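PDB 5HUO: nicotinate-nucleotide diphosphorylase (Carboxylating) from Streptococcus pyogenes GA06023, which probably catalyses the conversion of quinolinate and 5-phospho-alpha-D-ribose 1-diphosphate into nicotinate ribonucleotide, carbon dioxide and diphosphate, a step of NAD(+) biosynthesis. Local coordinates for residues G65-S70 with R123-C128; R47-S52 with C128-L133; D40-A45 with L82-R87. All blocks are in the same frame, centred on the assembly; numbering follows the deposited sequence.

Interaction 1 of 3, residues G65-S70 with R123-C128; sequences GQAKVS and RSLLTC
Ala67 is the first residue of 65-70 to meet the helical segment 123-128, and it does so through two atoms: its methyl CB stands 4.1 Å from Leu125 CD1, and its carbonyl O lies 3.7 Å from the same methyl. Toward Leu125 this carbonyl makes a van der Waals contact; the backbone of Ala67 is hydrogen-bonded to Gly120. At Lys68 the strand turns its side chain to the opposite face, where NZ forms a long, weak ion pair with Glu117. Val69 faces the helix again, in keeping with the alternation of a beta strand, and carries the closest approach: its CG2 comes to 3.6 Å from Leu125 CD1. This branch is placed by a first torsion of -168°, which puts CG1 anti to the backbone N and leaves CG2 beside that N. The Val69 and Leu125 side chains lie alongside, pointing opposite ways, and CG2 also reaches Leu125 CB at 4.2 Å. Leu125 CD1 is thus the one methyl that touches both inward-facing residues. The segment axes approach to 9.1 Å, a separation consistent with a helix laid on the sheet face, its axis inclined 37° to the strand. Strand 66-73 is an inner strand of the antiparallel sheet, bonded to 114-119 on one side and 304-311 on the other; Leu125 also rests on Ile118, Val69 on Met306 and Leu309, while helix 82-92 meets Cys128 further along helix 122-153.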
ATOM      1  N   GLY A  65      -7.170 -32.780  -8.705  1.00175.16           N
ATOM      2  CA  GLY A  65      -7.506 -33.077 -10.080  1.00164.09           C
ATOM      3  C   GLY A  65      -7.972 -31.805 -10.737  1.00152.34           C
ATOM      4  O   GLY A  65      -8.614 -30.980 -10.079  1.00146.85           O
ATOM      5  N   GLN A  66      -7.667 -31.665 -12.018  1.00140.59           N
ATOM      6  CA  GLN A  66      -8.274 -30.641 -12.821  1.00133.18           C
ATOM      7  C   GLN A  66      -9.772 -30.880 -12.895  1.00128.67           C
ATOM      8  O   GLN A  66     -10.249 -31.985 -12.762  1.00129.25           O
ATOM      9  CB  GLN A  66      -7.704 -30.632 -14.210  1.00133.08           C
ATOM     10  CG  GLN A  66      -6.230 -30.332 -14.244  1.00135.68           C
ATOM     11  CD  GLN A  66      -5.917 -28.910 -13.833  1.00135.79           C
ATOM     12  OE1 GLN A  66      -5.689 -28.633 -12.650  1.00135.11           O
ATOM     13  NE2 GLN A  66      -5.912 -27.998 -14.806  1.00134.70           N
ATOM     14  N   ALA A  67     -10.503 -29.803 -13.079  1.00123.23           N
ATOM     15  CA  ALA A  67     -11.939 -29.857 -13.228  1.00119.00           C
ATOM     16  C   ALA A  67     -12.400 -28.779 -14.188  1.00114.16           C
ATOM     17  O   ALA A  67     -11.656 -27.880 -14.531  1.00111.50           O
ATOM     18  CB  ALA A  67     -12.594 -29.692 -11.882  1.00118.75           C
ATOM     19  N   LYS A  68     -13.628 -28.923 -14.623  1.00112.03           N
ATOM     20  CA  LYS A  68     -14.226 -27.983 -15.527  1.00110.70           C
ATOM     21  C   LYS A  68     -15.552 -27.540 -14.961  1.00107.34           C
ATOM     22  O   LYS A  68     -16.295 -28.339 -14.445  1.00106.76           O
ATOM     23  CB  LYS A  68     -14.443 -28.581 -16.911  1.00113.74           C
ATOM     24  CG  LYS A  68     -15.134 -27.636 -17.886  1.00115.32           C
ATOM     25  CD  LYS A  68     -14.864 -27.924 -19.374  1.00119.74           C
ATOM     26  CE  LYS A  68     -15.585 -29.154 -19.935  1.00123.20           C
ATOM     27  NZ  LYS A  68     -17.031 -29.173 -19.552  1.00124.52           N
ATOM     28  N   VAL A  69     -15.823 -26.241 -15.095  1.00103.89           N
ATOM     29  CA  VAL A  69     -17.083 -25.631 -14.688  1.00101.16           C
ATOM     30  C   VAL A  69     -17.531 -24.697 -15.771  1.00 98.74           C
ATOM     31  O   VAL A  69     -16.727 -24.093 -16.436  1.00 98.99           O
ATOM     32  CB  VAL A  69     -16.964 -24.730 -13.482  1.00101.31           C
ATOM     33  CG1 VAL A  69     -18.353 -24.386 -12.951  1.00101.80           C
ATOM     34  CG2 VAL A  69     -16.272 -25.424 -12.388  1.00104.17           C
ATOM     35  N   SER A  70     -18.832 -24.565 -15.910  1.00 96.87           N
ATOM     36  CA  SER A  70     -19.437 -23.751 -16.949  1.00 95.06           C
ATOM     37  C   SER A  70     -20.084 -22.482 -16.403  1.00 93.04           C
ATOM     38  O   SER A  70     -20.776 -22.500 -15.385  1.00 93.21           O
ATOM     39  CB  SER A  70     -20.458 -24.580 -17.720  1.00 95.63           C
ATOM     40  OG  SER A  70     -19.793 -25.592 -18.434  1.00 97.55           O
ATOM     41  N   ARG A 123     -10.210 -26.378  -6.225  1.00117.49           N
ATOM     42  CA  ARG A 123     -10.100 -25.378  -5.188  1.00117.93           C
ATOM     43  C   ARG A 123     -10.072 -23.976  -5.778  1.00115.91           C
ATOM     44  O   ARG A 123     -10.722 -23.078  -5.269  1.00115.16           O
ATOM     45  CB  ARG A 123      -8.936 -25.685  -4.278  1.00121.81           C
ATOM     46  CG  ARG A 123      -9.303 -26.743  -3.245  1.00125.42           C
ATOM     47  CD  ARG A 123      -8.191 -27.768  -3.047  1.00130.65           C
ATOM     48  NE  ARG A 123      -8.221 -28.396  -1.721  1.00133.58           N
ATOM     49  CZ  ARG A 123      -7.437 -28.060  -0.693  1.00133.96           C
ATOM     50  NH1 ARG A 123      -7.547 -28.677   0.475  1.00134.39           N
ATOM     51  NH2 ARG A 123      -6.539 -27.094  -0.827  1.00134.61           N
ATOM     52  N   SER A 124      -9.357 -23.791  -6.875  1.00114.73           N
ATOM     53  CA  SER A 124      -9.309 -22.490  -7.531  1.00113.32           C
ATOM     54  C   SER A 124     -10.655 -22.085  -8.141  1.00110.34           C
ATOM     55  O   SER A 124     -11.022 -20.921  -8.106  1.00107.24           O
ATOM     56  CB  SER A 124      -8.259 -22.459  -8.616  1.00114.43           C
ATOM     57  OG  SER A 124      -7.069 -22.996  -8.098  1.00117.30           O
ATOM     58  N   LEU A 125     -11.387 -23.051  -8.654  1.00108.91           N
ATOM     59  CA  LEU A 125     -12.631 -22.728  -9.290  1.00107.44           C
ATOM     60  C   LEU A 125     -13.673 -22.295  -8.296  1.00108.66           C
ATOM     61  O   LEU A 125     -14.369 -21.283  -8.494  1.00113.22           O
ATOM     62  CB  LEU A 125     -13.151 -23.881 -10.111  1.00106.69           C
ATOM     63  CG  LEU A 125     -12.158 -24.404 -11.197  1.00106.88           C
ATOM     64  CD1 LEU A 125     -12.745 -25.634 -11.836  1.00107.14           C
ATOM     65  CD2 LEU A 125     -11.807 -23.422 -12.250  1.00104.50           C
ATOM     66  N   LEU A 126     -13.788 -23.023  -7.202  1.00109.34           N
ATOM     67  CA  LEU A 126     -14.848 -22.735  -6.243  1.00108.35           C
ATOM     68  C   LEU A 126     -14.547 -21.535  -5.367  1.00107.72           C
ATOM     69  O   LEU A 126     -15.417 -20.778  -5.039  1.00108.65           O
ATOM     70  CB  LEU A 126     -15.133 -23.943  -5.389  1.00110.11           C
ATOM     71  CG  LEU A 126     -15.541 -25.180  -6.168  1.00111.46           C
ATOM     72  CD1 LEU A 126     -16.017 -26.277  -5.237  1.00113.90           C
ATOM     73  CD2 LEU A 126     -16.622 -24.880  -7.191  1.00110.10           C
ATOM     74  N   THR A 127     -13.302 -21.356  -5.024  1.00107.35           N
ATOM     75  CA  THR A 127     -12.936 -20.275  -4.171  1.00106.32           C
ATOM     76  C   THR A 127     -13.051 -18.963  -4.916  1.00104.26           C
ATOM     77  O   THR A 127     -13.361 -17.933  -4.328  1.00105.77           O
ATOM     78  CB  THR A 127     -11.499 -20.491  -3.615  1.00108.22           C
ATOM     79  OG1 THR A 127     -11.526 -21.639  -2.775  1.00110.08           O
ATOM     80  CG2 THR A 127     -11.032 -19.347  -2.767  1.00108.14           C
ATOM     81  N   CYS A 128     -12.691 -18.957  -6.185  1.00102.49           N
ATOM     82  CA  CYS A 128     -12.742 -17.701  -6.987  1.00100.27           C
ATOM     83  C   CYS A 128     -14.131 -17.315  -7.532  1.00 98.02           C
ATOM     84  O   CYS A 128     -14.309 -16.211  -8.005  1.00 97.72           O
ATOM     85  CB  CYS A 128     -11.778 -17.764  -8.169  1.00100.16           C
ATOM     86  SG  CYS A 128     -10.079 -17.656  -7.674  1.00100.84           S
TER

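Interaction 2 of 3, residues R47-S52 with C128-L133; sequences REDVHS and CERVAL
Asp49 lies over Val131 with both its methylene and its carboxylate: CB and OD2 are each 3.7 Å from Val131 CG2, and CG is slightly farther. Aspartate and valine pass flank to flank from their two helices. The CB of Asp49 already points at the helical segment 128-133, and a chi1 of -156°, CG anti to the backbone N, carries the carboxylate on over the valine. Beyond the valine, OD2 also comes to 4.2 Å from Arg130 CB, a contact with the root of that side chain alone. The arginine chain then bends at chi2 and chi3, leading its end elsewhere: OD2 and Arg130 NE are 6.8 Å apart, the carboxylate and guanidinium planes differ by 75°, and NH1 bonds Asn134 instead. The contact joins the C-terminal end of helix 35-49 to the long helix 122-153, and it lies at a subunit boundary in the hexamer of three homodimers. There the Asp49 carboxylate makes salt bridges with two arginines of a neighbouring subunit, OD1 with Arg171 and OD2 with Arg164, which together fix its rotation. A water adds a polar link across the segments. It accepts from Arg130 N at 2.7 Å and donates weakly to Asp49 OD2, 3.4 Å away, giving a partner to a backbone N-H that has no bond to the preceding turn where the helix kinks.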
ATOM      1  N   ARG A  47      -9.127 -10.930  -1.372  1.00 98.27           N
ATOM      2  CA  ARG A  47      -8.726 -10.866   0.015  1.00100.53           C
ATOM      3  C   ARG A  47      -9.871 -10.555   0.940  1.00 98.92           C
ATOM      4  O   ARG A  47      -9.876 -10.979   2.088  1.00100.40           O
ATOM      5  CB  ARG A  47      -7.603  -9.868   0.190  1.00105.04           C
ATOM      6  CG  ARG A  47      -6.372 -10.230  -0.622  1.00107.89           C
ATOM      7  CD  ARG A  47      -5.072  -9.835   0.024  1.00114.01           C
ATOM      8  NE  ARG A  47      -3.936 -10.603  -0.494  1.00119.28           N
ATOM      9  CZ  ARG A  47      -3.210 -10.274  -1.570  1.00123.11           C
ATOM     10  NH1 ARG A  47      -3.482  -9.172  -2.284  1.00123.94           N
ATOM     11  NH2 ARG A  47      -2.209 -11.056  -1.940  1.00126.27           N
ATOM     12  N   GLU A  48     -10.848  -9.830   0.441  1.00 96.67           N
ATOM     13  CA  GLU A  48     -12.067  -9.517   1.194  1.00 96.03           C
ATOM     14  C   GLU A  48     -12.903 -10.751   1.452  1.00 95.08           C
ATOM     15  O   GLU A  48     -13.421 -10.925   2.525  1.00 96.36           O
ATOM     16  CB  GLU A  48     -12.920  -8.526   0.419  1.00 95.57           C
ATOM     17  CG  GLU A  48     -14.190  -8.008   1.096  1.00 96.16           C
ATOM     18  CD  GLU A  48     -15.016  -7.126   0.195  1.00 95.93           C
ATOM     19  OE1 GLU A  48     -15.375  -5.994   0.606  1.00 97.45           O
ATOM     20  OE2 GLU A  48     -15.297  -7.544  -0.953  1.00 94.58           O
ATOM     21  N   ASP A  49     -12.960 -11.621   0.465  1.00 93.92           N
ATOM     22  CA  ASP A  49     -13.743 -12.858   0.508  1.00 93.59           C
ATOM     23  C   ASP A  49     -12.978 -14.040   1.162  1.00 95.46           C
ATOM     24  O   ASP A  49     -13.586 -15.080   1.410  1.00 96.19           O
ATOM     25  CB  ASP A  49     -14.133 -13.258  -0.929  1.00 92.62           C
ATOM     26  CG  ASP A  49     -15.379 -14.135  -1.004  1.00 92.22           C
ATOM     27  OD1 ASP A  49     -16.254 -14.025  -0.158  1.00 92.04           O
ATOM     28  OD2 ASP A  49     -15.499 -14.911  -1.981  1.00 93.80           O
ATOM     29  N   VAL A  50     -11.661 -13.924   1.372  1.00 97.16           N
ATOM     30  CA  VAL A  50     -10.866 -14.997   1.964  1.00 99.16           C
ATOM     31  C   VAL A  50      -9.806 -14.444   2.889  1.00102.40           C
ATOM     32  O   VAL A  50      -8.838 -13.922   2.418  1.00104.07           O
ATOM     33  CB  VAL A  50     -10.147 -15.849   0.923  1.00 99.78           C
ATOM     34  CG1 VAL A  50      -9.558 -17.080   1.576  1.00101.07           C
ATOM     35  CG2 VAL A  50     -11.086 -16.301  -0.199  1.00 99.05           C
ATOM     36  N   HIS A  51     -10.043 -14.479   4.204  1.00104.33           N
ATOM     37  CA  HIS A  51      -9.136 -13.850   5.192  1.00107.90           C
ATOM     38  C   HIS A  51      -8.124 -14.825   5.716  1.00110.46           C
ATOM     39  O   HIS A  51      -7.023 -14.467   6.010  1.00112.55           O
ATOM     40  CB  HIS A  51      -9.803 -13.043   6.342  1.00110.15           C
ATOM     41  CG  HIS A  51     -10.665 -13.837   7.280  1.00111.96           C
ATOM     42  ND1 HIS A  51     -12.011 -13.598   7.436  1.00112.73           N
ATOM     43  CD2 HIS A  51     -10.379 -14.842   8.135  1.00114.07           C
ATOM     44  CE1 HIS A  51     -12.527 -14.436   8.316  1.00113.17           C
ATOM     45  NE2 HIS A  51     -11.555 -15.206   8.754  1.00114.42           N
ATOM     46  N   SER A  52      -8.504 -16.081   5.783  1.00110.23           N
ATOM     47  CA  SER A  52      -7.571 -17.162   6.087  1.00111.71           C
ATOM     48  C   SER A  52      -7.583 -18.196   4.970  1.00110.01           C
ATOM     49  O   SER A  52      -6.729 -18.181   4.129  1.00111.59           O
ATOM     50  CB  SER A  52      -7.938 -17.798   7.424  1.00113.47           C
ATOM     51  OG  SER A  52      -9.237 -18.379   7.423  1.00109.97           O
ATOM     52  N   CYS A 128     -12.691 -18.957  -6.185  1.00102.49           N
ATOM     53  CA  CYS A 128     -12.742 -17.701  -6.987  1.00100.27           C
ATOM     54  C   CYS A 128     -14.131 -17.315  -7.532  1.00 98.02           C
ATOM     55  O   CYS A 128     -14.309 -16.211  -8.005  1.00 97.72           O
ATOM     56  CB  CYS A 128     -11.778 -17.764  -8.169  1.00100.16           C
ATOM     57  SG  CYS A 128     -10.079 -17.656  -7.674  1.00100.84           S
ATOM     58  N   GLU A 129     -15.059 -18.243  -7.485  1.00 97.51           N
ATOM     59  CA  GLU A 129     -16.333 -18.120  -8.166  1.00 96.08           C
ATOM     60  C   GLU A 129     -17.135 -16.840  -7.854  1.00 94.11           C
ATOM     61  O   GLU A 129     -17.490 -16.084  -8.731  1.00 93.60           O
ATOM     62  CB  GLU A 129     -17.154 -19.348  -7.847  1.00 97.52           C
ATOM     63  CG  GLU A 129     -18.642 -19.266  -8.146  1.00 98.01           C
ATOM     64  CD  GLU A 129     -19.376 -20.566  -7.754  1.00100.61           C
ATOM     65  OE1 GLU A 129     -20.632 -20.542  -7.735  1.00 99.30           O
ATOM     66  OE2 GLU A 129     -18.680 -21.601  -7.459  1.00103.55           O
ATOM     67  N   ARG A 130     -17.375 -16.592  -6.597  1.00 93.61           N
ATOM     68  CA  ARG A 130     -18.319 -15.533  -6.137  1.00 92.62           C
ATOM     69  C   ARG A 130     -17.774 -14.163  -6.483  1.00 92.04           C
ATOM     70  O   ARG A 130     -18.495 -13.302  -6.962  1.00 91.25           O
ATOM     71  CB  ARG A 130     -18.582 -15.701  -4.651  1.00 93.51           C
ATOM     72  CG  ARG A 130     -19.431 -14.695  -3.918  1.00 93.30           C
ATOM     73  CD  ARG A 130     -20.613 -14.158  -4.670  1.00 92.33           C
ATOM     74  NE  ARG A 130     -21.397 -15.198  -5.285  1.00 92.34           N
ATOM     75  CZ  ARG A 130     -22.125 -15.058  -6.401  1.00 93.34           C
ATOM     76  NH1 ARG A 130     -22.201 -13.900  -7.083  1.00 92.35           N
ATOM     77  NH2 ARG A 130     -22.760 -16.120  -6.869  1.00 94.41           N
ATOM     78  N   VAL A 131     -16.477 -13.968  -6.271  1.00 92.55           N
ATOM     79  CA  VAL A 131     -15.860 -12.666  -6.590  1.00 92.14           C
ATOM     80  C   VAL A 131     -15.910 -12.403  -8.082  1.00 91.27           C
ATOM     81  O   VAL A 131     -16.255 -11.329  -8.527  1.00 90.60           O
ATOM     82  CB  VAL A 131     -14.395 -12.584  -6.090  1.00 93.07           C
ATOM     83  CG1 VAL A 131     -13.688 -11.391  -6.684  1.00 92.68           C
ATOM     84  CG2 VAL A 131     -14.385 -12.490  -4.575  1.00 93.98           C
ATOM     85  N   ALA A 132     -15.564 -13.426  -8.830  1.00 91.44           N
ATOM     86  CA  ALA A 132     -15.596 -13.335 -10.277  1.00 90.82           C
ATOM     87  C   ALA A 132     -17.002 -12.979 -10.749  1.00 90.03           C
ATOM     88  O   ALA A 132     -17.178 -12.014 -11.500  1.00 89.44           O
ATOM     89  CB  ALA A 132     -15.133 -14.586 -10.923  1.00 91.28           C
ATOM     90  N   LEU A 133     -17.998 -13.707 -10.254  1.00 90.15           N
ATOM     91  CA  LEU A 133     -19.399 -13.430 -10.631  1.00 89.59           C
ATOM     92  C   LEU A 133     -19.884 -12.064 -10.204  1.00 89.20           C
ATOM     93  O   LEU A 133     -20.580 -11.384 -10.917  1.00 88.70           O
ATOM     94  CB  LEU A 133     -20.326 -14.494 -10.046  1.00 89.99           C
ATOM     95  CG  LEU A 133     -20.298 -15.877 -10.720  1.00 90.35           C
ATOM     96  CD1 LEU A 133     -21.091 -16.850  -9.893  1.00 90.91           C
ATOM     97  CD2 LEU A 133     -20.835 -15.849 -12.145  1.00 89.89           C
TER
HETATM   98  O   HOH W   1     -16.050 -17.307  -4.377  1.00 51.36           O

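Interaction 3 of 3, residues D40-A45 with L82-R87; sequences DTLKAA and LTVFQR
A helix-helix contact joins 35-49 to 82-92 through the side chain of Leu42, whose two methyls are spread over one flank of the second helix. CD1 reaches the backbone, lying 3.7 Å from Val84 O, and it also stands 3.8 Å from Arg87 CB, one helical turn on. The other methyl, CD2, meets Val84 CG1 at 4.0 Å. With its CG anti to the carbonyl carbon (chi1 -54°), Leu42 extends between these two residues. Its side chain crosses that of Arg87 at about a right angle, so that CD1 touches the start of the arginine chain, CG as well as CB. Val84 offers the branch that is anti to its own backbone N. Around the three residues, Phe135 of helix 122-153 packs on both Leu42 and Val84, while Val88 and Leu91 extend the bed for Leu42 along helix 82-92. Arg87 carries its charge away from this apolar patch: NH1 forms a salt bridge with Asp39, on the same helix as Leu42. The segments therefore meet by van der Waals packing, with aliphatic carbons of the arginine serving as hydrophobic surface and its guanidinium adding an ionic tie between the same two helices.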
ATOM      1  N   ASP A  40      -5.069  -4.644  -8.904  1.00100.72           N
ATOM      2  CA  ASP A  40      -5.081  -4.299  -7.471  1.00101.36           C
ATOM      3  C   ASP A  40      -6.443  -4.401  -6.878  1.00 99.44           C
ATOM      4  O   ASP A  40      -6.595  -4.880  -5.759  1.00 99.55           O
ATOM      5  CB  ASP A  40      -4.522  -2.930  -7.208  1.00104.39           C
ATOM      6  CG  ASP A  40      -3.014  -2.891  -7.332  1.00109.75           C
ATOM      7  OD1 ASP A  40      -2.330  -3.925  -7.052  1.00113.00           O
ATOM      8  OD2 ASP A  40      -2.495  -1.831  -7.760  1.00114.18           O
ATOM      9  N   THR A  41      -7.439  -3.997  -7.650  1.00 97.94           N
ATOM     10  CA  THR A  41      -8.859  -4.041  -7.240  1.00 96.45           C
ATOM     11  C   THR A  41      -9.359  -5.468  -7.071  1.00 95.31           C
ATOM     12  O   THR A  41     -10.020  -5.802  -6.076  1.00 94.94           O
ATOM     13  CB  THR A  41      -9.754  -3.371  -8.304  1.00 95.56           C
ATOM     14  OG1 THR A  41      -9.374  -2.031  -8.484  1.00 96.65           O
ATOM     15  CG2 THR A  41     -11.154  -3.392  -7.916  1.00 94.68           C
ATOM     16  N   LEU A  42      -9.024  -6.326  -8.029  1.00 95.09           N
ATOM     17  CA  LEU A  42      -9.428  -7.751  -7.945  1.00 94.44           C
ATOM     18  C   LEU A  42      -8.738  -8.507  -6.806  1.00 95.18           C
ATOM     19  O   LEU A  42      -9.359  -9.260  -6.088  1.00 94.54           O
ATOM     20  CB  LEU A  42      -9.169  -8.491  -9.239  1.00 94.71           C
ATOM     21  CG  LEU A  42      -9.731  -7.967 -10.571  1.00 94.40           C
ATOM     22  CD1 LEU A  42      -9.859  -9.095 -11.554  1.00 94.87           C
ATOM     23  CD2 LEU A  42     -11.028  -7.278 -10.445  1.00 93.34           C
ATOM     24  N   LYS A  43      -7.457  -8.227  -6.604  1.00 96.82           N
ATOM     25  CA  LYS A  43      -6.770  -8.787  -5.464  1.00 98.34           C
ATOM     26  C   LYS A  43      -7.475  -8.405  -4.165  1.00 97.57           C
ATOM     27  O   LYS A  43      -7.656  -9.231  -3.275  1.00 97.48           O
ATOM     28  CB  LYS A  43      -5.330  -8.351  -5.407  1.00102.89           C
ATOM     29  CG  LYS A  43      -4.499  -9.100  -6.409  1.00106.80           C
ATOM     30  CD  LYS A  43      -3.014  -8.884  -6.144  1.00112.97           C
ATOM     31  CE  LYS A  43      -2.312  -8.265  -7.324  1.00115.88           C
ATOM     32  NZ  LYS A  43      -0.863  -8.553  -7.201  1.00122.24           N
ATOM     33  N   ALA A  44      -7.795  -7.128  -4.034  1.00 97.73           N
ATOM     34  CA  ALA A  44      -8.404  -6.652  -2.822  1.00 98.02           C
ATOM     35  C   ALA A  44      -9.687  -7.407  -2.589  1.00 96.32           C
ATOM     36  O   ALA A  44     -10.055  -7.733  -1.452  1.00 96.59           O
ATOM     37  CB  ALA A  44      -8.632  -5.152  -2.895  1.00 98.76           C
ATOM     38  N   ALA A  45     -10.378  -7.640  -3.678  1.00 94.89           N
ATOM     39  CA  ALA A  45     -11.681  -8.282  -3.617  1.00 93.65           C
ATOM     40  C   ALA A  45     -11.563  -9.735  -3.164  1.00 93.38           C
ATOM     41  O   ALA A  45     -12.426 -10.239  -2.424  1.00 93.01           O
ATOM     42  CB  ALA A  45     -12.409  -8.189  -4.969  1.00 92.74           C
ATOM     43  N   LEU A  82     -16.275  -9.704 -19.053  1.00 88.57           N
ATOM     44  CA  LEU A  82     -15.822 -11.102 -19.245  1.00 89.04           C
ATOM     45  C   LEU A  82     -14.314 -11.307 -18.931  1.00 89.57           C
ATOM     46  O   LEU A  82     -13.961 -12.261 -18.296  1.00 89.94           O
ATOM     47  CB  LEU A  82     -16.073 -11.544 -20.676  1.00 89.32           C
ATOM     48  CG  LEU A  82     -15.813 -13.031 -20.928  1.00 89.88           C
ATOM     49  CD1 LEU A  82     -16.862 -13.884 -20.207  1.00 89.74           C
ATOM     50  CD2 LEU A  82     -15.859 -13.345 -22.410  1.00 90.34           C
ATOM     51  N   THR A  83     -13.455 -10.386 -19.370  1.00 89.72           N
ATOM     52  CA  THR A  83     -12.048 -10.545 -19.119  1.00 90.37           C
ATOM     53  C   THR A  83     -11.766 -10.195 -17.663  1.00 90.35           C
ATOM     54  O   THR A  83     -10.756 -10.681 -17.099  1.00 91.03           O
ATOM     55  CB  THR A  83     -11.118  -9.747 -20.047  1.00 90.75           C
ATOM     56  OG1 THR A  83     -11.216  -8.398 -19.740  1.00 90.39           O
ATOM     57  CG2 THR A  83     -11.469  -9.904 -21.449  1.00 90.85           C
ATOM     58  N   VAL A  84     -12.622  -9.375 -17.059  1.00 89.74           N
ATOM     59  CA  VAL A  84     -12.490  -9.121 -15.627  1.00 89.82           C
ATOM     60  C   VAL A  84     -12.769 -10.381 -14.817  1.00 90.06           C
ATOM     61  O   VAL A  84     -12.035 -10.792 -13.953  1.00 90.69           O
ATOM     62  CB  VAL A  84     -13.467  -8.074 -15.145  1.00 89.20           C
ATOM     63  CG1 VAL A  84     -13.330  -7.879 -13.666  1.00 89.43           C
ATOM     64  CG2 VAL A  84     -13.202  -6.759 -15.807  1.00 89.08           C
ATOM     65  N   PHE A  85     -13.873 -11.005 -15.180  1.00 89.67           N
ATOM     66  CA  PHE A  85     -14.273 -12.345 -14.654  1.00 89.96           C
ATOM     67  C   PHE A  85     -13.122 -13.346 -14.724  1.00 90.83           C
ATOM     68  O   PHE A  85     -12.758 -13.966 -13.738  1.00 91.42           O
ATOM     69  CB  PHE A  85     -15.467 -12.888 -15.447  1.00 89.59           C
ATOM     70  CG  PHE A  85     -15.810 -14.301 -15.134  1.00 90.00           C
ATOM     71  CD1 PHE A  85     -16.683 -14.599 -14.119  1.00 89.95           C
ATOM     72  CD2 PHE A  85     -15.280 -15.331 -15.870  1.00 90.55           C
ATOM     73  CE1 PHE A  85     -16.988 -15.923 -13.829  1.00 90.45           C
ATOM     74  CE2 PHE A  85     -15.618 -16.639 -15.628  1.00 91.02           C
ATOM     75  CZ  PHE A  85     -16.457 -16.949 -14.598  1.00 90.98           C
ATOM     76  N   GLN A  86     -12.530 -13.412 -15.895  1.00 91.02           N
ATOM     77  CA  GLN A  86     -11.421 -14.337 -16.124  1.00 91.95           C
ATOM     78  C   GLN A  86     -10.214 -14.048 -15.219  1.00 92.68           C
ATOM     79  O   GLN A  86      -9.538 -14.951 -14.726  1.00 93.59           O
ATOM     80  CB  GLN A  86     -10.970 -14.312 -17.598  1.00 92.13           C
ATOM     81  CG  GLN A  86     -12.019 -14.887 -18.509  1.00 91.80           C
ATOM     82  CD  GLN A  86     -11.604 -14.956 -19.957  1.00 92.17           C
ATOM     83  OE1 GLN A  86     -12.184 -14.271 -20.803  1.00 91.71           O
ATOM     84  NE2 GLN A  86     -10.606 -15.755 -20.261  1.00 93.11           N
ATOM     85  N   ARG A  87      -9.930 -12.760 -15.081  1.00 92.38           N
ATOM     86  CA  ARG A  87      -8.699 -12.308 -14.399  1.00 93.19           C
ATOM     87  C   ARG A  87      -8.713 -12.656 -12.923  1.00 93.64           C
ATOM     88  O   ARG A  87      -7.703 -12.934 -12.337  1.00 94.70           O
ATOM     89  CB  ARG A  87      -8.500 -10.798 -14.618  1.00 92.79           C
ATOM     90  CG  ARG A  87      -7.194 -10.282 -14.063  1.00 93.72           C
ATOM     91  CD  ARG A  87      -5.994 -10.931 -14.699  1.00 94.78           C
ATOM     92  NE  ARG A  87      -4.767 -10.353 -14.221  1.00 95.78           N
ATOM     93  CZ  ARG A  87      -3.586 -10.970 -14.184  1.00 97.10           C
ATOM     94  NH1 ARG A  87      -2.533 -10.377 -13.668  1.00 98.10           N
ATOM     95  NH2 ARG A  87      -3.420 -12.168 -14.637  1.00 97.59           N
TER

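In the fold
From the N terminus, helix 35-49 supplies the first segment of interaction 3 and then, near its C-terminal end, that of interaction 2. Strand 66-73 next opens interaction 1, and helix 82-92 closes interaction 3 over 36 intervening residues. Helix 122-153 then closes the other two, with Cys128 shared between them. Interaction 1 is nested within the loop of interaction 2, whereas interaction 3 crosses both. Interactions 2 and 3, with centres 10 Å apart, touch directly through Ala132 CB and Phe85 CD1 at 3.6 Å. Together the three tie helices 35-49, 82-92 and 122-153 to one another and to the four-stranded antiparallel sheet.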